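Single-strand binding protein (Thermotoga maritima, PDB 1Z9F) probably binds single-stranded DNA, acting as a homotetramer. Local coordinates at residues R27-E31 against V40-T44. Residues are numbered along the deposited sequence; the frame is centred on the assembly and turned at random.
Sequences RDPEE and VTTFT
Glu30 and Thr42 face each other as an antiparallel hydrogen-bonded pair, each backbone giving and taking one bond. Glu30 N reaches Thr42 O at 2.8 Å, nearly straight and in the carbonyl plane; the return bond, Thr42 N to Glu30 O at 3.1 Å, meets its carbonyl with the donor tilted 27° from the plane. Thr41 CA also leans on Glu30 O through a CA-H...O contact of 3.1 Å. Next along, Glu31 and Thr41 form the non-hydrogen-bonded pair, with CA atoms 4.4 Å apart. Glu31 starts with CG anti to its backbone N (chi1 -178°), then bends at chi2 (76°), which turns OE1 over to the neighbouring strand, beside Thr41 OG1. Thr41 OG1 and Glu31 OE1 stand 2.5 Å apart, too short to trust in detail; the hydroxyl also lies within hydrogen-bonding reach of Ala74 O in helix 71-80. The methyl of Thr41 points the other way along the strand: CG2 presses against Pro29 CB at 3.4 Å, tight for two carbons. Pro29 CB also lies obliquely to the ring of Phe43. Behind this side, Ala77 of helix 71-80 touches both Thr41 and Phe43, and Leu81 meets Pro29 and Phe43. On the opposite face Glu30 CB rests 3.8 Å from Thr42 OG1. Strands 16-33 and 39-48 thus make an antiparallel beta hairpin, the first two strands of the OB fold of SSB proteins, here packed against the fold's helix.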
loop_
_atom_site.group_PDB
_atom_site.type_symbol
_atom_site.label_atom_id
_atom_site.label_comp_id
_atom_site.label_asym_id
_atom_site.label_seq_id
_atom_site.Cartn_x
_atom_site.Cartn_y
_atom_site.Cartn_z
ATOM N N ARG A 27 9.566 -5.581 -15.236
ATOM C CA ARG A 27 9.893 -6.825 -15.926
ATOM C C ARG A 27 8.656 -7.693 -16.149
ATOM O O ARG A 27 7.589 -7.463 -15.560
ATOM C CB ARG A 27 11.017 -7.615 -15.227
ATOM C CG ARG A 27 11.072 -7.534 -13.702
ATOM C CD ARG A 27 12.448 -7.998 -13.200
ATOM N NE ARG A 27 12.857 -7.325 -11.967
ATOM C CZ ARG A 27 14.080 -7.389 -11.435
ATOM N NH1 ARG A 27 15.060 -8.093 -12.013
ATOM N NH2 ARG A 27 14.332 -6.730 -10.308
ATOM N N ASP A 28 8.838 -8.689 -17.014
ATOM C CA ASP A 28 7.767 -9.559 -17.475
ATOM C C ASP A 28 7.185 -10.374 -16.329
ATOM O O ASP A 28 7.885 -10.691 -15.364
ATOM C CB ASP A 28 8.278 -10.490 -18.586
ATOM C CG ASP A 28 8.764 -9.726 -19.810
ATOM O OD1 ASP A 28 8.159 -8.678 -20.134
ATOM O OD2 ASP A 28 9.749 -10.162 -20.440
ATOM N N PRO A 29 5.883 -10.680 -16.413
ATOM C CA PRO A 29 5.228 -11.426 -15.351
ATOM C C PRO A 29 5.715 -12.873 -15.232
ATOM O O PRO A 29 6.130 -13.482 -16.223
ATOM C CB PRO A 29 3.753 -11.368 -15.740
ATOM C CG PRO A 29 3.736 -11.086 -17.180
ATOM C CD PRO A 29 4.952 -10.312 -17.494
ATOM N N GLU A 30 5.680 -13.397 -14.011
ATOM C CA GLU A 30 6.050 -14.780 -13.746
ATOM C C GLU A 30 4.789 -15.585 -13.479
ATOM O O GLU A 30 4.109 -15.340 -12.479
ATOM C CB GLU A 30 6.977 -14.864 -12.533
ATOM C CG GLU A 30 8.373 -14.333 -12.793
ATOM C CD GLU A 30 9.290 -14.491 -11.595
ATOM O OE1 GLU A 30 8.885 -14.122 -10.469
ATOM O OE2 GLU A 30 10.418 -14.995 -11.781
ATOM N N GLU A 31 4.466 -16.515 -14.383
ATOM C CA GLU A 31 3.385 -17.482 -14.157
ATOM C C GLU A 31 3.924 -18.629 -13.325
ATOM O O GLU A 31 5.026 -19.128 -13.547
ATOM C CB GLU A 31 2.804 -18.029 -15.465
ATOM C CG GLU A 31 1.627 -19.029 -15.326
ATOM C CD GLU A 31 0.283 -18.380 -14.968
ATOM O OE1 GLU A 31 0.197 -17.684 -13.939
ATOM O OE2 GLU A 31 -0.701 -18.595 -15.710
ATOM N N VAL A 40 -1.106 -18.338 -10.653
ATOM C CA VAL A 40 -0.608 -17.156 -9.960
ATOM C C VAL A 40 0.441 -16.508 -10.832
ATOM O O VAL A 40 1.373 -17.156 -11.289
ATOM C CB VAL A 40 0.028 -17.503 -8.600
ATOM C CG1 VAL A 40 0.101 -16.295 -7.722
ATOM C CG2 VAL A 40 -0.761 -18.593 -7.920
ATOM N N THR A 41 0.267 -15.222 -11.065
ATOM C CA THR A 41 1.185 -14.440 -11.850
ATOM C C THR A 41 1.585 -13.239 -10.988
ATOM O O THR A 41 0.755 -12.612 -10.349
ATOM C CB THR A 41 0.543 -14.017 -13.179
ATOM O OG1 THR A 41 0.097 -15.190 -13.882
ATOM C CG2 THR A 41 1.525 -13.261 -14.042
ATOM N N THR A 42 2.883 -12.993 -10.920
ATOM C CA THR A 42 3.408 -11.898 -10.181
ATOM C C THR A 42 4.162 -11.017 -11.151
ATOM O O THR A 42 4.616 -11.473 -12.205
ATOM C CB THR A 42 4.329 -12.347 -9.029
ATOM O OG1 THR A 42 5.500 -13.003 -9.547
ATOM C CG2 THR A 42 3.578 -13.272 -8.082
ATOM N N PHE A 43 4.230 -9.739 -10.792
ATOM C CA PHE A 43 5.032 -8.758 -11.493
ATOM C C PHE A 43 5.160 -7.537 -10.599
ATOM O O PHE A 43 4.375 -7.341 -9.689
ATOM C CB PHE A 43 4.429 -8.387 -12.853
ATOM C CG PHE A 43 3.019 -7.900 -12.793
ATOM C CD1 PHE A 43 1.963 -8.796 -12.766
ATOM C CD2 PHE A 43 2.739 -6.542 -12.819
ATOM C CE1 PHE A 43 0.641 -8.351 -12.741
ATOM C CE2 PHE A 43 1.415 -6.075 -12.788
ATOM C CZ PHE A 43 0.365 -6.987 -12.749
ATOM N N THR A 44 6.194 -6.753 -10.842
ATOM C CA THR A 44 6.479 -5.594 -10.044
ATOM C C THR A 44 6.367 -4.425 -10.985
ATOM O O THR A 44 6.813 -4.492 -12.137
ATOM C CB THR A 44 7.885 -5.638 -9.373
ATOM O OG1 THR A 44 8.861 -5.012 -10.218
ATOM C CG2 THR A 44 8.317 -7.096 -9.041
#